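Side-chain contacts in conserved hypothetical protein (Pseudomonas aeruginosa PAO1, PDB 1TE5), which is a predicted class II glutamine amidotransferase of the Ntn-hydrolase clan, probably releasing ammonia from glutamine for transfer to a substrate that is not established: residues 3-8 with 15-20; 36-41 with 62-67; 44-49 with 93-98; 76-81 with 202-207. All coordinates share one frame; numbering follows the deposited sequence.

Interaction 1 (3-8 with 15-20); sequences ELLGMS and IVFSFT
Met7 and Ile15 reach toward each other tip to tip, with Met7 SD 3.4 Å from Ile15 CD1. In Met7 the CG lies anti to the backbone N (chi1 179°), which carries the chain out from the strand; the bend at chi3 (73°) swings the methyl back, and CE lies 3.7 Å from Ile15 CD1. Ile15 answers with an extended CG1-CD1 arm, and its CG1 is 4.0 Å from Met7 SD. One pair further along, Leu5 and Phe17 come from opposite directions. The Leu5 CD2 methyl makes the contact, 3.8 Å from Phe17 CE2 and 4.1 Å from Phe17 CZ, approaching the ring obliquely. In the Ntn-hydrolase fold these pairs lie on the face of the seven-stranded sheet turned away from the six-stranded one; strand 12-19 belongs to a small four-stranded sheet that packs there. No hydrogen bond crosses between the segments, and all four touching residues are buried. Val209 and Phe211 of strand 207-211 pack on Ile15 within the smaller sheet, while Leu207 touches Phe17. From the larger sheet, Val74 touches both Met7 and Ile15, and its backbone is hydrogen-bonded to that of Met7.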
loop_
_atom_site.group_PDB
_atom_site.type_symbol
_atom_site.label_atom_id
_atom_site.label_comp_id
_atom_site.label_asym_id
_atom_site.label_seq_id
_atom_site.Cartn_x
_atom_site.Cartn_y
_atom_site.Cartn_z
ATOM N N GLU A 3 16.205 -13.194 4.615
ATOM C CA GLU A 3 15.746 -11.810 4.680
ATOM C C GLU A 3 14.929 -11.416 3.450
ATOM O O GLU A 3 13.740 -11.138 3.566
ATOM C CB GLU A 3 16.929 -10.863 4.916
ATOM C CG GLU A 3 17.618 -11.093 6.277
ATOM C CD GLU A 3 18.717 -10.085 6.592
ATOM O OE1 GLU A 3 18.380 -8.917 6.920
ATOM O OE2 GLU A 3 19.911 -10.472 6.529
ATOM N N LEU A 4 15.561 -11.372 2.280
ATOM C CA LEU A 4 14.851 -11.041 1.043
ATOM C C LEU A 4 14.086 -12.278 0.586
ATOM O O LEU A 4 14.564 -13.402 0.731
ATOM C CB LEU A 4 15.827 -10.612 -0.057
ATOM C CG LEU A 4 16.531 -9.257 0.053
ATOM C CD1 LEU A 4 17.427 -9.062 -1.161
ATOM C CD2 LEU A 4 15.515 -8.130 0.147
ATOM N N LEU A 5 12.902 -12.073 0.026
ATOM C CA LEU A 5 12.078 -13.182 -0.435
ATOM C C LEU A 5 11.180 -12.780 -1.603
ATOM O O LEU A 5 10.279 -11.959 -1.447
ATOM C CB LEU A 5 11.231 -13.711 0.730
ATOM C CG LEU A 5 10.226 -14.836 0.493
ATOM C CD1 LEU A 5 10.875 -16.039 -0.182
ATOM C CD2 LEU A 5 9.639 -15.227 1.835
ATOM N N GLY A 6 11.424 -13.373 -2.764
ATOM C CA GLY A 6 10.622 -13.068 -3.926
ATOM C C GLY A 6 10.066 -14.305 -4.600
ATOM O O GLY A 6 10.404 -15.441 -4.253
ATOM N N MET A 7 9.151 -14.074 -5.532
ATOM C CA MET A 7 8.546 -15.136 -6.304
ATOM C C MET A 7 8.017 -14.584 -7.614
ATOM O O MET A 7 7.357 -13.548 -7.645
ATOM C CB MET A 7 7.387 -15.814 -5.569
ATOM C CG MET A 7 6.747 -16.919 -6.424
ATOM S SD MET A 7 5.039 -17.317 -6.077
ATOM C CE MET A 7 4.206 -15.907 -6.740
ATOM N N SER A 8 8.303 -15.314 -8.685
ATOM C CA SER A 8 7.844 -14.977 -10.021
ATOM C C SER A 8 7.239 -16.280 -10.528
ATOM O O SER A 8 7.887 -17.327 -10.462
ATOM C CB SER A 8 9.031 -14.552 -10.882
ATOM O OG SER A 8 8.636 -14.301 -12.212
ATOM N N ILE A 15 0.497 -18.752 -1.630
ATOM C CA ILE A 15 1.656 -18.567 -0.757
ATOM C C ILE A 15 1.125 -18.276 0.650
ATOM O O ILE A 15 0.572 -17.202 0.895
ATOM C CB ILE A 15 2.523 -17.363 -1.180
ATOM C CG1 ILE A 15 2.914 -17.465 -2.642
ATOM C CG2 ILE A 15 3.789 -17.319 -0.352
ATOM C CD1 ILE A 15 3.847 -16.371 -3.075
ATOM N N VAL A 16 1.249 -19.229 1.567
ATOM C CA VAL A 16 0.776 -18.984 2.921
ATOM C C VAL A 16 1.923 -18.632 3.862
ATOM O O VAL A 16 2.903 -19.375 3.979
ATOM C CB VAL A 16 -0.039 -20.170 3.499
ATOM C CG1 VAL A 16 -1.135 -20.586 2.547
ATOM C CG2 VAL A 16 0.856 -21.335 3.818
ATOM N N PHE A 17 1.855 -17.435 4.428
ATOM C CA PHE A 17 2.862 -17.014 5.376
ATOM C C PHE A 17 2.313 -17.323 6.747
ATOM O O PHE A 17 1.167 -16.990 7.046
ATOM C CB PHE A 17 3.135 -15.516 5.281
ATOM C CG PHE A 17 4.013 -15.139 4.139
ATOM C CD1 PHE A 17 3.487 -15.032 2.853
ATOM C CD2 PHE A 17 5.369 -14.887 4.341
ATOM C CE1 PHE A 17 4.301 -14.677 1.777
ATOM C CE2 PHE A 17 6.192 -14.531 3.274
ATOM C CZ PHE A 17 5.656 -14.424 1.986
ATOM N N SER A 18 3.129 -17.983 7.557
ATOM C CA SER A 18 2.760 -18.320 8.912
ATOM C C SER A 18 3.870 -17.812 9.808
ATOM O O SER A 18 4.973 -18.357 9.799
ATOM C CB SER A 18 2.609 -19.836 9.094
ATOM O OG SER A 18 1.483 -20.355 8.402
ATOM N N PHE A 19 3.636 -16.675 10.454
ATOM C CA PHE A 19 4.611 -16.145 11.397
ATOM C C PHE A 19 4.394 -16.904 12.705
ATOM O O PHE A 19 3.260 -16.982 13.204
ATOM C CB PHE A 19 4.397 -14.652 11.637
ATOM C CG PHE A 19 4.959 -13.788 10.561
ATOM C CD1 PHE A 19 6.257 -13.292 10.660
ATOM C CD2 PHE A 19 4.201 -13.475 9.434
ATOM C CE1 PHE A 19 6.795 -12.492 9.650
ATOM C CE2 PHE A 19 4.725 -12.676 8.415
ATOM C CZ PHE A 19 6.027 -12.184 8.523
ATOM N N THR A 20 5.438 -17.569 13.193
ATOM C CA THR A 20 5.308 -18.278 14.458
ATOM C C THR A 20 5.089 -17.173 15.494
ATOM O O THR A 20 5.814 -16.171 15.492
ATOM C CB THR A 20 6.596 -19.088 14.829
ATOM O OG1 THR A 20 6.797 -20.163 13.899
ATOM C CG2 THR A 20 6.477 -19.683 16.241
#

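Interaction 2 (36-41 with 62-67); sequences WGIAFY and RLVQRF
Val64 of helix 59-66 points at the end of the Trp36 indole, in a helix-on-sheet contact on one face of the seven-stranded sheet of this Ntn-hydrolase fold, near its 45-51 edge. Its two methyls share the far end of the six-membered ring: Val64 CG1 lies 3.4 Å from Trp36 CZ3, and Val64 CG2 lies 3.4 Å from Trp36 CH2. The two side chains arrive from opposite directions and the methyls meet the ring obliquely. Between Trp36 and Phe40 on the strand, Ile38 crosses Val64 at a slant, with CD1 in a looser contact 4.1 Å from Val64 CG1. Trp36 and Phe40 have the same first torsion (chi1 58° and 60°), with CG set between the backbone N and the carbonyl carbon, a setting that tilts both rings the same way off the strand, toward the helix. Phe40 meets Phe67, the first residue to leave helical geometry after the helix; the two rings are inclined at 48° with centroids 5.6 Å apart, neither stacked nor edge-to-face. Phe19 of strand 12-19 packs on Trp36 and Val64, and Pro52 of the second subunit touches Phe67. Phe67 CE2 approaches the edge of the Phe40 ring near its plane, 3.4 Å from Phe40 CZ and 3.7 Å from Phe40 CE1.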
loop_
_atom_site.group_PDB
_atom_site.type_symbol
_atom_site.label_atom_id
_atom_site.label_comp_id
_atom_site.label_asym_id
_atom_site.label_seq_id
_atom_site.Cartn_x
_atom_site.Cartn_y
_atom_site.Cartn_z
ATOM N N TRP A 36 9.126 -6.593 9.086
ATOM C CA TRP A 36 8.910 -7.390 7.881
ATOM C C TRP A 36 8.056 -6.660 6.850
ATOM O O TRP A 36 7.412 -5.662 7.158
ATOM C CB TRP A 36 8.235 -8.714 8.256
ATOM C CG TRP A 36 6.937 -8.508 8.962
ATOM C CD1 TRP A 36 6.762 -8.190 10.281
ATOM C CD2 TRP A 36 5.629 -8.517 8.376
ATOM N NE1 TRP A 36 5.429 -7.992 10.549
ATOM C CE2 TRP A 36 4.710 -8.185 9.399
ATOM C CE3 TRP A 36 5.145 -8.769 7.086
ATOM C CZ2 TRP A 36 3.341 -8.093 9.171
ATOM C CZ3 TRP A 36 3.786 -8.676 6.862
ATOM C CH2 TRP A 36 2.898 -8.342 7.902
ATOM N N GLY A 37 7.983 -7.216 5.650
ATOM C CA GLY A 37 7.191 -6.604 4.606
ATOM C C GLY A 37 6.947 -7.584 3.484
ATOM O O GLY A 37 7.846 -8.324 3.081
ATOM N N ILE A 38 5.715 -7.612 2.992
ATOM C CA ILE A 38 5.341 -8.509 1.913
ATOM C C ILE A 38 4.412 -7.788 0.951
ATOM O O ILE A 38 3.309 -7.385 1.323
ATOM C CB ILE A 38 4.612 -9.757 2.452
ATOM C CG1 ILE A 38 5.525 -10.524 3.409
ATOM C CG2 ILE A 38 4.176 -10.651 1.301
ATOM C CD1 ILE A 38 4.810 -11.556 4.240
ATOM N N ALA A 39 4.886 -7.593 -0.274
ATOM C CA ALA A 39 4.105 -6.947 -1.312
ATOM C C ALA A 39 3.895 -7.973 -2.404
ATOM O O ALA A 39 4.754 -8.812 -2.640
ATOM C CB ALA A 39 4.842 -5.745 -1.853
ATOM N N PHE A 40 2.711 -7.977 -2.994
ATOM C CA PHE A 40 2.413 -8.896 -4.077
ATOM C C PHE A 40 1.391 -8.285 -5.024
ATOM O O PHE A 40 0.715 -7.319 -4.673
ATOM C CB PHE A 40 1.968 -10.270 -3.555
ATOM C CG PHE A 40 0.736 -10.240 -2.708
ATOM C CD1 PHE A 40 -0.516 -10.509 -3.266
ATOM C CD2 PHE A 40 0.826 -9.981 -1.342
ATOM C CE1 PHE A 40 -1.673 -10.524 -2.474
ATOM C CE2 PHE A 40 -0.315 -9.990 -0.537
ATOM C CZ PHE A 40 -1.570 -10.263 -1.106
ATOM N N TYR A 41 1.297 -8.829 -6.231
ATOM C CA TYR A 41 0.388 -8.287 -7.227
ATOM C C TYR A 41 -0.857 -9.087 -7.536
ATOM O O TYR A 41 -0.860 -10.305 -7.486
ATOM C CB TYR A 41 1.153 -8.023 -8.516
ATOM C CG TYR A 41 2.266 -7.031 -8.337
ATOM C CD1 TYR A 41 3.467 -7.404 -7.736
ATOM C CD2 TYR A 41 2.119 -5.718 -8.764
ATOM C CE1 TYR A 41 4.496 -6.492 -7.563
ATOM C CE2 TYR A 41 3.139 -4.797 -8.598
ATOM C CZ TYR A 41 4.323 -5.188 -7.999
ATOM O OH TYR A 41 5.326 -4.270 -7.838
ATOM N N ARG A 62 -1.258 -10.413 11.536
ATOM C CA ARG A 62 -2.354 -11.366 11.463
ATOM C C ARG A 62 -3.019 -11.252 10.093
ATOM O O ARG A 62 -3.554 -12.230 9.566
ATOM C CB ARG A 62 -3.388 -11.081 12.554
ATOM C CG ARG A 62 -3.034 -11.626 13.923
ATOM C CD ARG A 62 -4.246 -11.581 14.854
ATOM N NE ARG A 62 -4.434 -10.280 15.486
ATOM C CZ ARG A 62 -3.640 -9.799 16.438
ATOM N NH1 ARG A 62 -3.878 -8.609 16.972
ATOM N NH2 ARG A 62 -2.605 -10.514 16.858
ATOM N N LEU A 63 -3.020 -10.039 9.548
ATOM C CA LEU A 63 -3.614 -9.781 8.250
ATOM C C LEU A 63 -2.960 -10.567 7.108
ATOM O O LEU A 63 -3.663 -11.142 6.280
ATOM C CB LEU A 63 -3.611 -8.280 7.961
ATOM C CG LEU A 63 -4.955 -7.545 8.024
ATOM C CD1 LEU A 63 -5.796 -7.941 6.831
ATOM C CD2 LEU A 63 -5.683 -7.847 9.326
ATOM N N VAL A 64 -1.627 -10.589 7.044
ATOM C CA VAL A 64 -0.935 -11.341 5.987
ATOM C C VAL A 64 -1.257 -12.822 6.050
ATOM O O VAL A 64 -1.331 -13.492 5.016
ATOM C CB VAL A 64 0.597 -11.260 6.077
ATOM C CG1 VAL A 64 1.111 -10.115 5.262
ATOM C CG2 VAL A 64 1.042 -11.184 7.515
ATOM N N GLN A 65 -1.376 -13.334 7.270
ATOM C CA GLN A 65 -1.672 -14.741 7.488
ATOM C C GLN A 65 -3.107 -15.145 7.189
ATOM O O GLN A 65 -3.339 -16.277 6.763
ATOM C CB GLN A 65 -1.310 -15.140 8.913
ATOM C CG GLN A 65 0.148 -14.937 9.238
ATOM C CD GLN A 65 0.547 -15.598 10.535
ATOM O OE1 GLN A 65 0.538 -16.831 10.657
ATOM N NE2 GLN A 65 0.877 -14.782 11.525
ATOM N N ARG A 66 -4.069 -14.252 7.425
ATOM C CA ARG A 66 -5.474 -14.579 7.165
ATOM C C ARG A 66 -5.954 -14.346 5.724
ATOM O O ARG A 66 -6.999 -14.858 5.307
ATOM C CB ARG A 66 -6.397 -13.895 8.188
ATOM C CG ARG A 66 -6.281 -12.390 8.282
ATOM C CD ARG A 66 -7.063 -11.836 9.483
ATOM N NE ARG A 66 -8.515 -11.921 9.311
ATOM C CZ ARG A 66 -9.392 -11.068 9.843
ATOM N NH1 ARG A 66 -10.694 -11.228 9.628
ATOM N NH2 ARG A 66 -8.976 -10.049 10.590
ATOM N N PHE A 67 -5.169 -13.594 4.962
ATOM C CA PHE A 67 -5.501 -13.276 3.578
ATOM C C PHE A 67 -5.102 -14.390 2.609
ATOM O O PHE A 67 -3.944 -14.791 2.563
ATOM C CB PHE A 67 -4.797 -11.968 3.168
ATOM C CG PHE A 67 -5.132 -11.501 1.771
ATOM C CD1 PHE A 67 -6.205 -10.652 1.544
ATOM C CD2 PHE A 67 -4.384 -11.925 0.681
ATOM C CE1 PHE A 67 -6.530 -10.233 0.252
ATOM C CE2 PHE A 67 -4.701 -11.512 -0.610
ATOM C CZ PHE A 67 -5.777 -10.666 -0.823
#

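Interaction 3 (44-49 with 93-98); sequences RGVRLF and PFIREL
Ile95, whose side chain meets Val46 and Leu48, lends its carbonyl O to the next residue's guanidinium: Arg96 NE donates to Ile95 O at 3.2 Å, with an N-H...O angle of 154°. The donor stands 43° out of the carbonyl plane. Arg96 NH1 forms a salt bridge with Glu130 of helix 128-143, so the guanidinium is held on the helix side of strand 94-98. On the side facing strand 45-51 the touching side chains are all apolar; Glu97 continues that side, its OE2 hydrogen-bonded to Arg122 N of the second subunit. Ile95 CD1 sits between two residues of strand 45-51, 3.9 Å from Val46 CG2 and 3.8 Å from Leu48 CD2. It meets Val46 tip to tip but slides past Leu48 in the opposite direction. Leu48, with CG anti to the backbone N (chi1 179°), spreads its methyls over two partners, with CD1 3.7 Å from Pro93 CG. The contact packs the border strand of the seven-stranded sheet on the border strand of the six-stranded one, the two-sheet sandwich of Ntn hydrolases. With no hydrogen bond between the segments, methyl and proline-ring contacts hold the sheets together here, setting no strict bonding register.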
loop_
_atom_site.group_PDB
_atom_site.type_symbol
_atom_site.label_atom_id
_atom_site.label_comp_id
_atom_site.label_asym_id
_atom_site.label_seq_id
_atom_site.Cartn_x
_atom_site.Cartn_y
_atom_site.Cartn_z
ATOM N N ARG A 44 -2.447 -5.527 -12.115
ATOM C CA ARG A 44 -1.502 -4.418 -12.044
ATOM C C ARG A 44 -1.502 -3.832 -10.643
ATOM O O ARG A 44 -0.595 -3.088 -10.280
ATOM C CB ARG A 44 -1.819 -3.342 -13.082
ATOM C CG ARG A 44 -1.394 -3.752 -14.478
ATOM C CD ARG A 44 -1.846 -2.779 -15.545
ATOM N NE ARG A 44 -1.942 -3.460 -16.834
ATOM C CZ ARG A 44 -1.433 -3.007 -17.972
ATOM N NH1 ARG A 44 -1.582 -3.722 -19.079
ATOM N NH2 ARG A 44 -0.792 -1.842 -18.012
ATOM N N GLY A 45 -2.532 -4.164 -9.873
ATOM C CA GLY A 45 -2.644 -3.688 -8.506
ATOM C C GLY A 45 -1.669 -4.390 -7.574
ATOM O O GLY A 45 -1.263 -5.513 -7.834
ATOM N N VAL A 46 -1.298 -3.730 -6.481
ATOM C CA VAL A 46 -0.354 -4.300 -5.522
ATOM C C VAL A 46 -0.868 -4.213 -4.088
ATOM O O VAL A 46 -1.522 -3.239 -3.704
ATOM C CB VAL A 46 1.037 -3.599 -5.620
ATOM C CG1 VAL A 46 0.901 -2.114 -5.427
ATOM C CG2 VAL A 46 1.988 -4.145 -4.583
ATOM N N ARG A 47 -0.633 -5.268 -3.315
ATOM C CA ARG A 47 -1.032 -5.296 -1.910
ATOM C C ARG A 47 0.226 -5.232 -1.053
ATOM O O ARG A 47 1.214 -5.891 -1.346
ATOM C CB ARG A 47 -1.817 -6.564 -1.584
ATOM C CG ARG A 47 -3.148 -6.666 -2.291
ATOM C CD ARG A 47 -3.959 -7.799 -1.722
ATOM N NE ARG A 47 -5.203 -8.026 -2.451
ATOM C CZ ARG A 47 -6.368 -7.457 -2.160
ATOM N NH1 ARG A 47 -7.437 -7.739 -2.888
ATOM N NH2 ARG A 47 -6.465 -6.605 -1.144
ATOM N N LEU A 48 0.190 -4.438 0.006
ATOM C CA LEU A 48 1.345 -4.297 0.877
ATOM C C LEU A 48 0.990 -4.450 2.355
ATOM O O LEU A 48 0.100 -3.765 2.873
ATOM C CB LEU A 48 2.009 -2.935 0.650
ATOM C CG LEU A 48 3.231 -2.588 1.509
ATOM C CD1 LEU A 48 4.400 -3.522 1.196
ATOM C CD2 LEU A 48 3.612 -1.143 1.267
ATOM N N PHE A 49 1.691 -5.361 3.020
ATOM C CA PHE A 49 1.507 -5.617 4.440
ATOM C C PHE A 49 2.912 -5.512 5.009
ATOM O O PHE A 49 3.815 -6.228 4.570
ATOM C CB PHE A 49 0.976 -7.031 4.684
ATOM C CG PHE A 49 -0.295 -7.354 3.946
ATOM C CD1 PHE A 49 -0.255 -7.963 2.690
ATOM C CD2 PHE A 49 -1.539 -7.068 4.510
ATOM C CE1 PHE A 49 -1.430 -8.282 2.010
ATOM C CE2 PHE A 49 -2.723 -7.385 3.833
ATOM C CZ PHE A 49 -2.661 -7.994 2.578
ATOM N N PRO A 93 8.948 -3.638 2.001
ATOM C CA PRO A 93 9.454 -3.024 0.766
ATOM C C PRO A 93 8.815 -1.646 0.498
ATOM O O PRO A 93 7.905 -1.243 1.213
ATOM C CB PRO A 93 9.076 -4.053 -0.297
ATOM C CG PRO A 93 7.826 -4.647 0.237
ATOM C CD PRO A 93 8.126 -4.824 1.696
ATOM N N PHE A 94 9.308 -0.941 -0.523
ATOM C CA PHE A 94 8.794 0.382 -0.877
ATOM C C PHE A 94 8.107 0.360 -2.246
ATOM O O PHE A 94 8.523 -0.370 -3.148
ATOM C CB PHE A 94 9.924 1.417 -0.862
ATOM C CG PHE A 94 10.636 1.509 0.455
ATOM C CD1 PHE A 94 11.892 0.940 0.624
ATOM C CD2 PHE A 94 10.044 2.155 1.537
ATOM C CE1 PHE A 94 12.544 1.018 1.858
ATOM C CE2 PHE A 94 10.685 2.239 2.770
ATOM C CZ PHE A 94 11.935 1.671 2.930
ATOM N N ILE A 95 7.050 1.158 -2.386
ATOM C CA ILE A 95 6.290 1.231 -3.634
ATOM C C ILE A 95 6.252 2.648 -4.200
ATOM O O ILE A 95 6.212 3.629 -3.455
ATOM C CB ILE A 95 4.831 0.754 -3.431
ATOM C CG1 ILE A 95 4.805 -0.618 -2.758
ATOM C CG2 ILE A 95 4.084 0.708 -4.768
ATOM C CD1 ILE A 95 3.420 -1.142 -2.541
ATOM N N ARG A 96 6.251 2.741 -5.527
ATOM C CA ARG A 96 6.188 4.020 -6.230
ATOM C C ARG A 96 5.830 3.758 -7.683
ATOM O O ARG A 96 6.366 2.830 -8.294
ATOM C CB ARG A 96 7.519 4.767 -6.120
ATOM C CG ARG A 96 7.343 6.228 -5.750
ATOM C CD ARG A 96 8.428 6.743 -4.810
ATOM N NE ARG A 96 8.307 6.028 -3.548
ATOM C CZ ARG A 96 8.692 6.507 -2.370
ATOM N NH1 ARG A 96 8.545 5.767 -1.288
ATOM N NH2 ARG A 96 9.215 7.724 -2.264
ATOM N N GLU A 97 4.880 4.518 -8.224
ATOM C CA GLU A 97 4.492 4.310 -9.617
ATOM C C GLU A 97 5.355 5.085 -10.596
ATOM O O GLU A 97 5.730 6.231 -10.347
ATOM C CB GLU A 97 3.003 4.609 -9.855
ATOM C CG GLU A 97 2.637 6.074 -10.049
ATOM C CD GLU A 97 2.584 6.530 -11.512
ATOM O OE1 GLU A 97 2.737 5.719 -12.452
ATOM O OE2 GLU A 97 2.379 7.735 -11.707
ATOM N N LEU A 98 5.686 4.411 -11.687
ATOM C CA LEU A 98 6.476 4.953 -12.776
ATOM C C LEU A 98 5.874 4.313 -14.029
ATOM O O LEU A 98 5.677 3.098 -14.093
ATOM C CB LEU A 98 7.959 4.579 -12.625
ATOM C CG LEU A 98 8.974 5.376 -13.457
ATOM C CD1 LEU A 98 10.365 5.186 -12.909
ATOM C CD2 LEU A 98 8.922 4.976 -14.914
#

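Interaction 4 (76-81 with 202-207); sequences GHIRQA and LKDADL
Arg79 leaves the corner of its strand and reaches across to the carboxylate of Asp204 in a salt bridge. Its CB points toward 202-207, and CG continues the reach with chi2 extended at -171°. CD comes within 4.2 Å of Asp204 OD1, and there a bend at chi3 turns the guanidinium to the acid. NE makes the main bond, 3.2 Å to Asp204 OD1 and almost straight at 173°; the oxygen lies in the guanidinium plane and is met on its syn side, though NE stands somewhat out of the carboxylate plane. At the tip NH1 is 3.5 Å from Asp204 OD2, a weak bond made doubtful by the uncertain placing of that oxygen. The two flat groups are turned 57° apart, so they do not form a coplanar double bridge. Beside the bridge Ile78 CG1 touches Leu207 CD2 at 4.3 Å. Cys2 packs on both Arg79 and Asp204; in class II glutamine amidotransferases the N-terminal cysteine is the nucleophile, which places this ion pair probably beside the active site. The contact ties the end of strand 73-80, next to strand 4-9 in the seven-stranded sheet, to the turn between strands 200-203 and 207-211 of the four-stranded sheet.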
loop_
_atom_site.group_PDB
_atom_site.type_symbol
_atom_site.label_atom_id
_atom_site.label_comp_id
_atom_site.label_asym_id
_atom_site.label_seq_id
_atom_site.Cartn_x
_atom_site.Cartn_y
_atom_site.Cartn_z
ATOM N N GLY A 76 9.352 -9.421 -0.773
ATOM C CA GLY A 76 9.264 -9.220 0.658
ATOM C C GLY A 76 10.621 -9.123 1.318
ATOM O O GLY A 76 11.651 -9.480 0.722
ATOM N N HIS A 77 10.629 -8.597 2.538
ATOM C CA HIS A 77 11.854 -8.449 3.312
ATOM C C HIS A 77 11.514 -8.739 4.768
ATOM O O HIS A 77 10.797 -7.980 5.416
ATOM C CB HIS A 77 12.391 -7.032 3.226
ATOM C CG HIS A 77 13.798 -6.826 3.702
ATOM N ND1 HIS A 77 14.432 -7.716 4.543
ATOM C CD2 HIS A 77 14.691 -5.837 3.460
ATOM C CE1 HIS A 77 15.655 -7.284 4.797
ATOM N NE2 HIS A 77 15.838 -6.147 4.152
ATOM N N ILE A 78 12.013 -9.862 5.267
ATOM C CA ILE A 78 11.754 -10.280 6.643
ATOM C C ILE A 78 12.979 -10.007 7.520
ATOM O O ILE A 78 14.109 -9.958 7.026
ATOM C CB ILE A 78 11.405 -11.789 6.685
ATOM C CG1 ILE A 78 10.351 -12.118 5.622
ATOM C CG2 ILE A 78 10.903 -12.194 8.069
ATOM C CD1 ILE A 78 9.061 -11.343 5.744
ATOM N N ARG A 79 12.752 -9.843 8.819
ATOM C CA ARG A 79 13.825 -9.588 9.778
ATOM C C ARG A 79 14.789 -8.507 9.321
ATOM O O ARG A 79 15.994 -8.728 9.194
ATOM C CB ARG A 79 14.576 -10.881 10.131
ATOM C CG ARG A 79 13.754 -11.863 10.965
ATOM C CD ARG A 79 14.578 -13.046 11.484
ATOM N NE ARG A 79 15.079 -13.895 10.406
ATOM C CZ ARG A 79 16.339 -13.891 9.975
ATOM N NH1 ARG A 79 16.708 -14.699 8.986
ATOM N NH2 ARG A 79 17.235 -13.081 10.528
ATOM N N GLN A 80 14.239 -7.327 9.087
ATOM C CA GLN A 80 15.022 -6.188 8.654
ATOM C C GLN A 80 15.797 -5.645 9.842
ATOM O O GLN A 80 15.222 -5.375 10.896
ATOM C CB GLN A 80 14.092 -5.127 8.076
ATOM C CG GLN A 80 13.235 -5.672 6.938
ATOM C CD GLN A 80 12.206 -4.691 6.432
ATOM O OE1 GLN A 80 12.332 -3.485 6.630
ATOM N NE2 GLN A 80 11.192 -5.203 5.748
ATOM N N ALA A 81 17.107 -5.501 9.662
ATOM C CA ALA A 81 18.000 -5.010 10.708
ATOM C C ALA A 81 17.420 -3.839 11.476
ATOM O O ALA A 81 16.950 -2.863 10.887
ATOM C CB ALA A 81 19.352 -4.635 10.119
ATOM N N LEU A 202 8.754 -23.866 2.889
ATOM C CA LEU A 202 9.993 -23.177 3.105
ATOM C C LEU A 202 9.850 -22.654 4.508
ATOM O O LEU A 202 8.762 -22.420 5.032
ATOM C CB LEU A 202 10.140 -21.992 2.169
ATOM C CG LEU A 202 9.887 -22.145 0.691
ATOM C CD1 LEU A 202 10.261 -20.828 0.050
ATOM C CD2 LEU A 202 10.701 -23.307 0.086
ATOM N N LYS A 203 10.991 -22.436 5.200
ATOM C CA LYS A 203 10.887 -21.904 6.515
ATOM C C LYS A 203 12.198 -21.302 7.087
ATOM O O LYS A 203 13.327 -21.561 6.670
ATOM C CB LYS A 203 10.296 -22.980 7.496
ATOM C CG LYS A 203 11.320 -23.855 8.177
ATOM C CD LYS A 203 12.024 -24.837 7.221
ATOM C CE LYS A 203 12.961 -25.859 7.914
ATOM N NZ LYS A 203 14.303 -26.067 7.277
ATOM N N ASP A 204 11.945 -20.323 7.993
ATOM C CA ASP A 204 12.930 -19.564 8.706
ATOM C C ASP A 204 13.003 -20.270 10.048
ATOM O O ASP A 204 12.806 -21.463 10.164
ATOM C CB ASP A 204 12.431 -18.167 8.872
ATOM C CG ASP A 204 13.487 -17.115 8.940
ATOM O OD1 ASP A 204 13.182 -15.928 8.770
ATOM O OD2 ASP A 204 14.668 -17.501 9.155
ATOM N N ALA A 205 13.283 -19.464 11.094
ATOM C CA ALA A 205 13.308 -20.012 12.424
ATOM C C ALA A 205 11.986 -19.679 13.099
ATOM O O ALA A 205 11.518 -20.399 14.000
ATOM C CB ALA A 205 14.473 -19.301 13.190
ATOM N N ASP A 206 11.422 -18.563 12.656
ATOM C CA ASP A 206 10.137 -18.039 13.181
ATOM C C ASP A 206 9.228 -17.694 12.027
ATOM O O ASP A 206 8.415 -16.772 12.175
ATOM C CB ASP A 206 10.373 -16.754 14.007
ATOM C CG ASP A 206 11.119 -17.022 15.306
ATOM O OD1 ASP A 206 10.590 -17.787 16.132
ATOM O OD2 ASP A 206 12.249 -16.518 15.455
ATOM N N LEU A 207 9.298 -18.493 10.950
ATOM C CA LEU A 207 8.441 -18.249 9.795
ATOM C C LEU A 207 8.288 -19.508 8.955
ATOM O O LEU A 207 9.189 -20.341 8.904
ATOM C CB LEU A 207 9.042 -17.140 8.921
ATOM C CG LEU A 207 8.412 -16.937 7.539
ATOM C CD1 LEU A 207 7.116 -16.145 7.665
ATOM C CD2 LEU A 207 9.388 -16.223 6.615
#

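In the fold
Strands 45-51, 35-42, 73-80 and 4-9 of interactions 3, 2, 4 and 1 neighbour one another in that order in the seven-stranded sheet. Interactions 1 and 4, centres about 7 Å apart, both join it to the four-stranded sheet, and Glu3 O and Ile78 N probably hydrogen-bond between them. Interaction 2 lies about 9 Å from interaction 1, centre to centre, and Phe17 and Ile38 touch between them. Interaction 3, about 20 Å from interaction 4 between centres, reaches the six-stranded sheet. Interaction 1 closes first along the chain; the segments of 3 alternate with those of 2 and 4. Interactions 2 and 3 touch the second subunit, placing the 45-51 edge and helix 59-66 at the subunit interface.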